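Local coordinates for GDSL-like Lipase/Acylhydrolase family protein (Neisseria meningitidis, PDB 4K7J), which probably removes O-acetyl groups from peptidoglycan, acting as an esterase of the SGNH hydrolase family with an attached N-terminal domain, at residues V89-V94 with I125-G130; K95-A100 with M214-A219; S134-A139 with P186-T191; A153-A158 with V169-G174; L162-N167 with L179-A184. All blocks are in the same frame, centred on the assembly; numbering follows the deposited sequence. Where two conformers were deposited one is given.

Contact 1: V89-V94 with I125-G130; sequences VYPANV and ILAHTG
I125 gives up more surface than any other residue here because its two branches go to different partners across the contact. Its longer branch, extended beyond CG1 (chi2 179°), carries CD1 onto the ring of Y90 at an oblique approach, with CD1 3.5 Å from Y90 CE1 and 3.8 Å from Y90 CD1. With CG1 anti to the carbonyl carbon (chi1 -60°), the shorter branch CG2 falls anti to the backbone N, and from there it meets V94 CG2 at 4.0 Å and P91 CD at 4.2 Å. V94 is thus shared, since its CG2 also sits 3.5 Å above one face of the Y90 ring, displaced toward the rim. F199, on strand 195-203, meets the same tyrosine ring with the two planes about 75° apart.

This is the irregular chain after helix 68-81, folded against strand 125-128 of the antiparallel sheet that forms one layer of a domain assigned to the galactose-binding-like clan. Every residue that touches is buried, and the interface between the segments is apolar. Two residues along that strand from I125, A127 points its methyl at the loop. P91 CG approaches A127 CB to 3.8 Å, and A92 CB touches the same methyl at 4.1 Å, so one small side chain serves as the floor for two successive loop residues. I197 on strand 195-203 packs against P91 as well.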
# COMPACT_ATOMS: atom_id res chain seq x y z
N VAL A 89 4.52 -8.05 -1.58
CA VAL A 89 5.32 -7.81 -0.38
C VAL A 89 6.78 -7.39 -0.68
O VAL A 89 7.23 -7.49 -1.82
CB VAL A 89 5.32 -9.04 0.53
CG1 VAL A 89 3.89 -9.53 0.74
CG2 VAL A 89 6.17 -10.15 -0.07
N TYR A 90 7.50 -6.92 0.34
CA TYR A 90 8.88 -6.49 0.16
C TYR A 90 9.73 -7.64 -0.36
O TYR A 90 9.47 -8.79 -0.04
CB TYR A 90 9.49 -6.04 1.49
CG TYR A 90 8.85 -4.85 2.17
CD1 TYR A 90 8.01 -3.98 1.48
CD2 TYR A 90 9.11 -4.57 3.51
CE1 TYR A 90 7.43 -2.89 2.11
CE2 TYR A 90 8.54 -3.48 4.15
CZ TYR A 90 7.70 -2.64 3.45
OH TYR A 90 7.13 -1.57 4.08
N PRO A 91 10.76 -7.33 -1.14
CA PRO A 91 11.68 -8.39 -1.56
C PRO A 91 12.71 -8.72 -0.47
O PRO A 91 13.44 -9.70 -0.62
CB PRO A 91 12.37 -7.77 -2.77
CG PRO A 91 12.39 -6.31 -2.49
CD PRO A 91 11.10 -6.03 -1.75
N ALA A 92 12.75 -7.94 0.61
CA ALA A 92 13.73 -8.12 1.69
C ALA A 92 13.31 -7.29 2.89
O ALA A 92 12.44 -6.44 2.76
CB ALA A 92 15.13 -7.69 1.22
N ASN A 93 13.92 -7.53 4.05
CA ASN A 93 13.71 -6.66 5.20
C ASN A 93 14.02 -5.23 4.80
O ASN A 93 14.99 -4.98 4.10
CB ASN A 93 14.59 -7.05 6.40
CG ASN A 93 14.22 -8.40 6.98
OD1 ASN A 93 13.03 -8.73 7.10
ND2 ASN A 93 15.24 -9.21 7.32
N VAL A 94 13.17 -4.31 5.24
CA VAL A 94 13.37 -2.89 5.03
C VAL A 94 13.43 -2.23 6.40
O VAL A 94 12.47 -2.30 7.18
CB VAL A 94 12.20 -2.26 4.25
CG1 VAL A 94 12.34 -0.72 4.20
CG2 VAL A 94 12.08 -2.85 2.86
N ILE A 125 10.72 0.95 -3.36
CA ILE A 125 11.59 -0.02 -2.70
C ILE A 125 12.22 -0.96 -3.72
O ILE A 125 11.53 -1.48 -4.60
CB ILE A 125 10.82 -0.84 -1.64
CG1 ILE A 125 10.23 0.09 -0.58
CG2 ILE A 125 11.70 -1.93 -1.00
CD1 ILE A 125 9.44 -0.60 0.47
N LEU A 126 13.52 -1.17 -3.61
CA LEU A 126 14.16 -2.24 -4.37
C LEU A 126 15.16 -2.95 -3.49
O LEU A 126 15.54 -2.44 -2.42
CB LEU A 126 14.82 -1.70 -5.65
CG LEU A 126 15.97 -0.68 -5.56
CD1 LEU A 126 17.32 -1.35 -5.29
CD2 LEU A 126 16.06 0.19 -6.81
N ALA A 127 15.59 -4.14 -3.90
CA ALA A 127 16.67 -4.83 -3.18
C ALA A 127 17.77 -5.27 -4.15
O ALA A 127 17.47 -5.80 -5.21
CB ALA A 127 16.13 -6.00 -2.41
N HIS A 128 19.03 -5.02 -3.80
CA HIS A 128 20.14 -5.50 -4.61
C HIS A 128 20.42 -6.94 -4.18
O HIS A 128 20.69 -7.18 -3.00
CB HIS A 128 21.41 -4.66 -4.36
CG HIS A 128 21.24 -3.20 -4.61
ND1 HIS A 128 20.88 -2.70 -5.85
CD2 HIS A 128 21.42 -2.12 -3.81
CE1 HIS A 128 20.83 -1.38 -5.78
NE2 HIS A 128 21.16 -1.00 -4.56
N THR A 129 20.37 -7.89 -5.11
CA THR A 129 20.52 -9.30 -4.74
C THR A 129 21.99 -9.70 -4.63
O THR A 129 22.35 -10.54 -3.81
CB THR A 129 19.85 -10.27 -5.77
OG1 THR A 129 20.57 -10.23 -7.02
CG2 THR A 129 18.38 -9.92 -6.00
N GLY A 130 22.83 -9.10 -5.46
CA GLY A 130 24.24 -9.46 -5.52
C GLY A 130 24.38 -10.76 -6.30
O GLY A 130 23.39 -11.41 -6.62

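Contact 2: K95-A100 with M214-A219; sequences KGQRMA and MGINGA. With ACT (acetate ion), chain C.
The side-chain amides of Q97 and N217 come at each other from opposite directions with their planes 47° apart; Q97 uses both amide ends on the main chain of 214-219, N217 its ND2 on that of 95-100. In the glutamine, OE1 accepts from N217 N at 3.0 Å in a nearly straight bond (171°), while NE2 donates to G215 O at 2.8 Å, a more bent bond whose acceptor is tilted from the amide plane. Y90 OH is a further partner of that NE2. N217 returns the grip, since its ND2 donates to G96 O at 2.9 Å, and this acceptor lies close to the N217 amide plane. In both acceptors on the main chain the donor stands above the carbonyl plane. Between the two amides, Q97 CG packs 3.6 Å from N217 ND2, and the extended glutamine chain beyond CG is what brings its amide as far as G215.

Strand 208-215 is the outermost strand of the central alpha/beta sheet of the SGNH hydrolase domain, and the type II turn from I216 to A219 follows directly, closed by A219 N to I216 O. At the turn G218 N donates to an acetate ion at 2.8 Å (OXT). S62 N and N250 ND2 also bind the acetate, a set of donors consistent with the oxyanion hole of SGNH esterases, and H351 NE2 binds it too.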
# COMPACT_ATOMS: atom_id res chain seq x y z
N LYS A 95 14.56 -1.58 6.68
CA LYS A 95 14.80 -0.95 7.98
C LYS A 95 13.70 0.03 8.35
O LYS A 95 13.37 0.92 7.58
CB LYS A 95 16.15 -0.22 7.97
CG LYS A 95 16.40 0.60 9.21
CD LYS A 95 17.87 0.90 9.38
CE LYS A 95 18.13 1.67 10.66
NZ LYS A 95 17.46 2.99 10.60
N GLY A 96 13.13 -0.16 9.54
CA GLY A 96 12.13 0.76 10.04
C GLY A 96 10.73 0.50 9.53
O GLY A 96 9.79 1.23 9.85
N GLN A 97 10.59 -0.54 8.71
CA GLN A 97 9.29 -0.84 8.11
C GLN A 97 8.99 -2.33 8.31
O GLN A 97 9.84 -3.08 8.76
CB GLN A 97 9.26 -0.42 6.63
CG GLN A 97 9.66 1.06 6.45
CD GLN A 97 9.39 1.66 5.06
OE1 GLN A 97 9.83 2.77 4.78
NE2 GLN A 97 8.66 0.93 4.21
N ARG A 98 7.78 -2.76 7.98
CA ARG A 98 7.35 -4.08 8.41
C ARG A 98 6.34 -4.75 7.47
O ARG A 98 5.42 -4.12 6.96
CB ARG A 98 6.77 -3.96 9.83
CG ARG A 98 5.98 -5.16 10.32
CD ARG A 98 5.48 -4.92 11.75
NE ARG A 98 4.70 -6.06 12.25
CZ ARG A 98 3.38 -6.16 12.16
NH1 ARG A 98 2.65 -5.19 11.59
NH2 ARG A 98 2.77 -7.24 12.63
N MET A 99 6.56 -6.04 7.21
CA MET A 99 5.54 -6.86 6.56
C MET A 99 5.00 -7.82 7.61
O MET A 99 5.77 -8.58 8.19
CB MET A 99 6.13 -7.68 5.42
CG MET A 99 6.54 -6.91 4.18
SD MET A 99 5.17 -6.57 3.09
CE MET A 99 4.74 -4.91 3.62
N ALA A 100 3.69 -7.80 7.85
CA ALA A 100 3.13 -8.70 8.86
C ALA A 100 2.95 -10.13 8.33
O ALA A 100 3.04 -11.09 9.09
CB ALA A 100 1.81 -8.17 9.37
N MET A 214 2.17 -0.61 0.34
CA MET A 214 3.33 0.06 -0.24
C MET A 214 3.56 1.36 0.49
O MET A 214 3.22 2.44 -0.02
CB MET A 214 3.12 0.37 -1.73
CG MET A 214 3.09 -0.82 -2.63
SD MET A 214 3.26 -0.36 -4.37
CE MET A 214 3.53 -2.00 -5.02
N GLY A 215 4.13 1.27 1.68
CA GLY A 215 4.42 2.43 2.50
C GLY A 215 5.89 2.81 2.53
O GLY A 215 6.76 1.96 2.39
N ILE A 216 6.14 4.10 2.73
CA ILE A 216 7.49 4.62 2.89
C ILE A 216 7.48 5.61 4.05
O ILE A 216 6.77 6.61 3.98
CB ILE A 216 7.95 5.40 1.65
CG1 ILE A 216 8.10 4.48 0.43
CG2 ILE A 216 9.27 6.10 1.95
CD1 ILE A 216 9.42 3.69 0.43
N ASN A 217 8.24 5.33 5.11
CA ASN A 217 8.30 6.22 6.27
C ASN A 217 8.58 7.66 5.85
O ASN A 217 9.54 7.92 5.13
CB ASN A 217 9.37 5.75 7.25
CG ASN A 217 8.97 4.49 8.02
OD1 ASN A 217 7.81 4.10 8.02
ND2 ASN A 217 9.92 3.88 8.69
N GLY A 218 7.73 8.59 6.29
CA GLY A 218 7.94 10.00 5.99
C GLY A 218 7.44 10.51 4.64
O GLY A 218 7.50 11.71 4.37
N ALA A 219 6.93 9.62 3.79
CA ALA A 219 6.63 9.99 2.40
C ALA A 219 5.41 10.89 2.22
O ALA A 219 4.49 10.90 3.05
CB ALA A 219 6.49 8.74 1.54
C ACT C . 5.13 9.30 8.98
O ACT C . 6.11 9.34 9.78
OXT ACT C . 5.37 8.92 7.80
CH3 ACT C . 3.74 9.65 9.40

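Contact 3: S134-A139 with P186-T191; sequences SMTLTA and PLTIHT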
# COMPACT_ATOMS: atom_id res chain seq x y z
N SER A 134 20.56 -14.85 -2.37
CA SER A 134 19.55 -15.78 -1.88
C SER A 134 18.51 -15.09 -0.99
O SER A 134 18.85 -14.25 -0.16
CB SER A 134 20.23 -16.91 -1.10
OG SER A 134 19.26 -17.84 -0.63
N MET A 135 17.24 -15.43 -1.18
CA MET A 135 16.17 -14.90 -0.34
C MET A 135 15.08 -15.95 -0.17
O MET A 135 14.61 -16.52 -1.15
CB MET A 135 15.57 -13.62 -0.92
CG MET A 135 14.41 -13.04 -0.09
SD MET A 135 14.91 -12.60 1.60
CE MET A 135 16.11 -11.30 1.27
N THR A 136 14.69 -16.20 1.07
CA THR A 136 13.58 -17.10 1.33
C THR A 136 12.44 -16.33 2.01
O THR A 136 12.65 -15.64 3.01
CB THR A 136 14.02 -18.30 2.21
OG1 THR A 136 15.11 -18.98 1.57
CG2 THR A 136 12.88 -19.28 2.40
N LEU A 137 11.24 -16.45 1.47
CA LEU A 137 10.09 -15.81 2.08
C LEU A 137 9.20 -16.88 2.68
O LEU A 137 8.79 -17.84 1.99
CB LEU A 137 9.30 -14.98 1.06
CG LEU A 137 10.04 -13.81 0.41
CD1 LEU A 137 10.67 -14.26 -0.89
CD2 LEU A 137 9.06 -12.69 0.15
N THR A 138 8.91 -16.71 3.96
CA THR A 138 8.10 -17.67 4.71
C THR A 138 6.85 -16.96 5.21
O THR A 138 6.94 -15.91 5.85
CB THR A 138 8.88 -18.25 5.90
OG1 THR A 138 10.09 -18.85 5.42
CG2 THR A 138 8.05 -19.29 6.65
N ALA A 139 5.69 -17.53 4.90
CA ALA A 139 4.42 -16.95 5.31
C ALA A 139 4.25 -17.07 6.81
O ALA A 139 4.49 -18.13 7.38
CB ALA A 139 3.27 -17.64 4.59
N PRO A 186 7.28 -22.15 1.71
CA PRO A 186 8.30 -21.09 1.60
C PRO A 186 8.85 -20.94 0.20
O PRO A 186 8.97 -21.91 -0.54
CB PRO A 186 9.41 -21.57 2.55
CG PRO A 186 8.73 -22.52 3.48
CD PRO A 186 7.69 -23.20 2.65
N LEU A 187 9.19 -19.71 -0.16
CA LEU A 187 9.59 -19.36 -1.50
C LEU A 187 11.06 -18.98 -1.45
O LEU A 187 11.42 -18.06 -0.74
CB LEU A 187 8.79 -18.15 -1.96
CG LEU A 187 8.96 -17.64 -3.38
CD1 LEU A 187 8.57 -18.75 -4.30
CD2 LEU A 187 8.06 -16.44 -3.63
N THR A 188 11.90 -19.68 -2.21
CA THR A 188 13.33 -19.40 -2.22
C THR A 188 13.78 -18.95 -3.60
O THR A 188 13.55 -19.63 -4.59
CB THR A 188 14.15 -20.62 -1.77
OG1 THR A 188 13.82 -20.90 -0.40
CG2 THR A 188 15.64 -20.34 -1.86
N ILE A 189 14.40 -17.77 -3.65
CA ILE A 189 14.82 -17.17 -4.90
C ILE A 189 16.33 -17.01 -4.90
O ILE A 189 16.91 -16.41 -3.98
CB ILE A 189 14.16 -15.79 -5.09
CG1 ILE A 189 12.63 -15.93 -5.02
CG2 ILE A 189 14.58 -15.17 -6.42
CD1 ILE A 189 11.91 -14.61 -4.85
N HIS A 190 16.97 -17.55 -5.94
CA HIS A 190 18.43 -17.59 -6.04
C HIS A 190 18.86 -16.78 -7.25
O HIS A 190 18.29 -16.93 -8.33
CB HIS A 190 18.91 -19.05 -6.22
CG HIS A 190 18.87 -19.86 -4.96
ND1 HIS A 190 18.88 -21.24 -4.96
CD2 HIS A 190 18.84 -19.49 -3.66
CE1 HIS A 190 18.86 -21.68 -3.72
NE2 HIS A 190 18.83 -20.64 -2.91
N THR A 191 19.87 -15.94 -7.08
CA THR A 191 20.38 -15.14 -8.20
C THR A 191 21.87 -15.37 -8.39
O THR A 191 22.68 -14.95 -7.57
CB THR A 191 20.11 -13.63 -8.01
OG1 THR A 191 20.69 -13.18 -6.78
CG2 THR A 191 18.62 -13.35 -7.98
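L187 O is gripped twice by the facing strand: L137 N donates to it at 2.7 Å (163°), and T136 CA makes a CA-H...O contact with it at 3.1 Å. M135 O is served in the same way, taking I189 N at 2.8 Å, with T188 CA close by. The return bonds, L187 N to L137 O and M135 N to I189 O at 3.0 Å, complete two hydrogen-bonded pairs, M135 with I189 and L137 with L187, of an antiparallel ladder. Between them lies the non-hydrogen-bonded pair T136 and T188. Both threonines turn OG1 anti to the carbonyl carbon (chi1 -56° and -64°), which brings the hydroxyls within 3.0 Å of each other in a hydrogen bond. On this same face S134 OG reaches the edge of the H190 ring, in its plane and 3.5 Å from CD2. At the end of the ladder T138 OG1 lies alongside P186 CB at 4.0 Å; P186 follows a cis peptide bond.

The other face is apolar. L137 CD1 touches I189 CD1 at 4.2 Å, and L187 adds its own branches to the patch. These leucines and the isoleucine are buried, whereas the threonine face is partly exposed. The two strands are interior ones of their five-stranded antiparallel sheet: strand 102-106 runs beside 133-139, strand 161-164 beside 187-191, and strand 195-203 of the second sheet packs on the apolar face through I200 and I202.

Contact 4: A153-A158 with V169-G174; sequences AKPLLA and VSANGG
P155 and A171 make the dense part of this contact: CG of the proline ring stands 3.8 Å from A171 CB, and both residues are buried. The ring also leans toward the turn that follows A171, with the same CG 3.9 Å from G173 O and 4.1 Å from G174 CA. One proline corner therefore meets a methyl, a carbonyl oxygen and a bare glycine backbone. W195, on strand 195-203, packs against both P155 and A171.

Farther out the character changes. A158 is exposed, and what it meets is main chain rather than side chain. Its CA approaches G173 O at 3.4 Å in a CA-H...O contact of 154°, and its CB sits 3.6 Å from G173 C and 4.0 Å from G174 N. G173 has a positive phi of 69°, which favours glycine. Neither segment donates a conventional hydrogen bond to the other; instead E159 OE2 accepts from G173 N and Q177 OE1 from N172 N, while in the other loop Q160 OE1 accepts from L157 N.

The two segments belong to different layers. Strand 147-155 lies between 195-203 and 177-183 in one antiparallel sheet, whereas strand 167-170 is the outermost strand of the other and pairs with 161-164. The contact thus joins the two sheets where each chain leaves its strand and enters a loop.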
# COMPACT_ATOMS: atom_id res chain seq x y z
N ALA A 153 11.35 -6.90 -11.34
CA ALA A 153 12.76 -7.30 -11.41
C ALA A 153 13.50 -6.59 -12.53
O ALA A 153 12.94 -6.38 -13.60
CB ALA A 153 12.86 -8.82 -11.59
N LYS A 154 14.74 -6.22 -12.27
CA LYS A 154 15.60 -5.66 -13.30
C LYS A 154 16.95 -6.34 -13.31
O LYS A 154 17.73 -6.21 -12.37
CB LYS A 154 15.79 -4.16 -13.10
CG LYS A 154 16.61 -3.53 -14.23
CD LYS A 154 16.74 -2.02 -14.08
CE LYS A 154 17.59 -1.65 -12.89
NZ LYS A 154 17.89 -0.18 -12.92
N PRO A 155 17.25 -7.06 -14.40
CA PRO A 155 18.50 -7.81 -14.50
C PRO A 155 19.65 -6.86 -14.83
O PRO A 155 19.44 -5.83 -15.46
CB PRO A 155 18.25 -8.72 -15.70
CG PRO A 155 17.40 -7.89 -16.59
CD PRO A 155 16.47 -7.13 -15.65
N LEU A 156 20.86 -7.22 -14.42
CA LEU A 156 22.03 -6.49 -14.88
C LEU A 156 22.18 -6.63 -16.40
O LEU A 156 22.46 -5.66 -17.10
CB LEU A 156 23.29 -6.99 -14.18
CG LEU A 156 24.58 -6.26 -14.54
CD1 LEU A 156 24.57 -4.85 -13.97
CD2 LEU A 156 25.77 -7.06 -14.04
N LEU A 157 21.98 -7.85 -16.90
CA LEU A 157 22.08 -8.14 -18.33
C LEU A 157 20.77 -8.65 -18.91
O LEU A 157 20.01 -9.36 -18.25
CB LEU A 157 23.15 -9.20 -18.59
CG LEU A 157 24.54 -8.76 -19.04
CD1 LEU A 157 25.16 -7.80 -18.03
CD2 LEU A 157 25.41 -10.00 -19.23
N ALA A 158 20.51 -8.31 -20.17
CA ALA A 158 19.36 -8.86 -20.88
C ALA A 158 19.42 -10.40 -20.88
O ALA A 158 20.51 -10.98 -20.93
CB ALA A 158 19.31 -8.31 -22.29
N VAL A 169 13.77 -18.90 -14.21
CA VAL A 169 12.92 -17.81 -14.66
C VAL A 169 13.83 -16.78 -15.34
O VAL A 169 14.81 -16.36 -14.74
CB VAL A 169 12.19 -17.18 -13.47
CG1 VAL A 169 11.39 -15.96 -13.90
CG2 VAL A 169 11.29 -18.22 -12.80
N SER A 170 13.48 -16.38 -16.56
CA SER A 170 14.34 -15.50 -17.34
C SER A 170 13.69 -14.15 -17.64
O SER A 170 12.48 -14.05 -17.83
CB SER A 170 14.70 -16.17 -18.67
OG SER A 170 13.54 -16.35 -19.46
N ALA A 171 14.52 -13.11 -17.68
CA ALA A 171 14.09 -11.79 -18.10
C ALA A 171 13.87 -11.83 -19.60
O ALA A 171 14.35 -12.74 -20.27
CB ALA A 171 15.17 -10.76 -17.78
N ASN A 172 13.14 -10.85 -20.12
CA ASN A 172 13.07 -10.60 -21.56
C ASN A 172 13.65 -9.23 -21.85
O ASN A 172 13.02 -8.21 -21.58
CB ASN A 172 11.63 -10.64 -22.06
CG ASN A 172 11.13 -12.05 -22.24
OD1 ASN A 172 11.50 -12.75 -23.19
ND2 ASN A 172 10.27 -12.47 -21.32
N GLY A 173 14.85 -9.21 -22.39
CA GLY A 173 15.56 -7.95 -22.52
C GLY A 173 15.97 -7.43 -21.16
O GLY A 173 16.06 -8.19 -20.19
N GLY A 174 16.22 -6.13 -21.09
CA GLY A 174 16.68 -5.50 -19.87
C GLY A 174 15.65 -4.54 -19.33
O GLY A 174 14.53 -4.47 -19.83

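Contact 5: L162-N167 with L179-A184; sequences LTVNGN and LDTGAA
L162 opens the contact by laying CD2 against L179 CD1 at 4.3 Å, both leucines being buried between the two sheets. Two residues on, V164 spreads its methyls over a second pair of partners. Its CG1 meets A183 CB at 3.9 Å, and its CG2 comes tip to tip with T181 CG2 at 4.1 Å. That threonine methyl sits between its own backbone N and carbonyl carbon, while OG1 is anti to the N (chi1 -169°). Next, N165 changes the chemistry: its amide lies against the A183 methyl, and ND2 donates to A184 O at 3.3 Å, a bent bond of 136° with the donor well above the carbonyl plane. The same ND2 gives to a water 3.0 Å away, which also accepts from A184 N at 3.2 Å, and makes a weak bond to P186 O. OD1 is taken by T188 N. Beyond G166, N167 closes a type I' turn with V164 through paired backbone bonds, V164 N to N167 O at 2.9 Å among them.

The strands, their axes 8.8 Å apart at the closest and 39° from parallel, belong to separate sheets packed face to face, and the contact is part of the seam of a beta-sandwich, consistent with the galactose-binding-domain-like clan.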
# COMPACT_ATOMS: atom_id res chain seq x y z
N LEU A 162 17.09 -16.19 -13.02
CA LEU A 162 17.17 -16.49 -11.59
C LEU A 162 16.33 -17.73 -11.40
O LEU A 162 15.71 -18.22 -12.35
CB LEU A 162 16.67 -15.31 -10.72
CG LEU A 162 15.36 -14.57 -11.05
CD1 LEU A 162 14.14 -15.42 -10.74
CD2 LEU A 162 15.31 -13.22 -10.29
N THR A 163 16.31 -18.27 -10.18
CA THR A 163 15.48 -19.43 -9.93
C THR A 163 14.51 -19.14 -8.81
O THR A 163 14.85 -18.47 -7.84
CB THR A 163 16.30 -20.69 -9.57
OG1 THR A 163 16.92 -20.51 -8.30
CG2 THR A 163 17.36 -20.99 -10.64
N VAL A 164 13.30 -19.67 -8.94
CA VAL A 164 12.27 -19.57 -7.92
C VAL A 164 11.88 -20.99 -7.54
O VAL A 164 11.36 -21.73 -8.39
CB VAL A 164 11.04 -18.84 -8.47
CG1 VAL A 164 9.95 -18.78 -7.43
CG2 VAL A 164 11.42 -17.43 -8.94
N ASN A 165 12.13 -21.38 -6.29
CA ASN A 165 12.05 -22.79 -5.86
C ASN A 165 12.67 -23.76 -6.86
O ASN A 165 12.09 -24.79 -7.18
CB ASN A 165 10.61 -23.21 -5.56
CG ASN A 165 10.08 -22.60 -4.26
OD1 ASN A 165 10.73 -21.75 -3.66
ND2 ASN A 165 8.90 -23.03 -3.84
N GLY A 166 13.86 -23.44 -7.36
CA GLY A 166 14.56 -24.32 -8.27
C GLY A 166 14.20 -24.17 -9.75
O GLY A 166 14.94 -24.65 -10.61
N ASN A 167 13.09 -23.52 -10.05
CA ASN A 167 12.68 -23.33 -11.44
C ASN A 167 13.32 -22.10 -12.08
O ASN A 167 13.34 -21.02 -11.49
CB ASN A 167 11.15 -23.29 -11.57
CG ASN A 167 10.51 -24.66 -11.31
OD1 ASN A 167 11.05 -25.70 -11.70
ND2 ASN A 167 9.37 -24.66 -10.64
N LEU A 179 8.17 -10.51 -13.78
CA LEU A 179 8.39 -11.91 -14.08
C LEU A 179 7.21 -12.69 -13.50
O LEU A 179 6.86 -12.51 -12.35
CB LEU A 179 9.68 -12.38 -13.42
CG LEU A 179 10.94 -11.55 -13.67
CD1 LEU A 179 12.14 -12.21 -12.95
CD2 LEU A 179 11.21 -11.43 -15.16
N ASP A 180 6.62 -13.56 -14.31
CA ASP A 180 5.51 -14.39 -13.87
C ASP A 180 5.93 -15.86 -13.76
O ASP A 180 6.49 -16.43 -14.69
CB ASP A 180 4.33 -14.29 -14.85
CG ASP A 180 3.84 -12.87 -15.03
OD1 ASP A 180 3.90 -12.07 -14.06
OD2 ASP A 180 3.36 -12.55 -16.14
N THR A 181 5.65 -16.48 -12.62
CA THR A 181 5.93 -17.90 -12.46
C THR A 181 5.01 -18.47 -11.40
O THR A 181 4.08 -17.79 -10.96
CB THR A 181 7.43 -18.17 -12.12
OG1 THR A 181 7.71 -19.58 -12.22
CG2 THR A 181 7.79 -17.67 -10.72
N GLY A 182 5.25 -19.72 -11.01
CA GLY A 182 4.45 -20.35 -9.98
C GLY A 182 5.32 -21.12 -9.00
O GLY A 182 6.30 -21.75 -9.40
N ALA A 183 4.97 -21.06 -7.73
CA ALA A 183 5.69 -21.79 -6.70
C ALA A 183 4.88 -21.79 -5.41
O ALA A 183 3.88 -21.10 -5.31
CB ALA A 183 7.05 -21.14 -6.45
N ALA A 184 5.33 -22.56 -4.43
CA ALA A 184 4.67 -22.60 -3.14
C ALA A 184 5.47 -21.79 -2.12
O ALA A 184 6.55 -21.28 -2.42
CB ALA A 184 4.49 -24.04 -2.67
O HOH W 1 7.29 -24.80 -5.59

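How the contacts relate
Contacts 1, 3, 4 and 5 all involve the N-terminal sandwich but do different jobs there: contact 3 builds one sheet by backbone pairing, contacts 4 and 5 join that sheet to the other, and contact 1 presses a loop on a strand. Contacts 1 and 4 both rest on packing, but contact 1 is buried throughout, whereas contact 4 runs outward from a buried proline to an exposed alanine and glycine. Contact 2 alone pairs the two family regions, and it does so with amides, beside the acetate site. Contacts 1 and 2 touch, as do 1 and 3, 3 and 5, and 4 and 5, forming a chain of neighbours from the acetate side to the far sandwich edge.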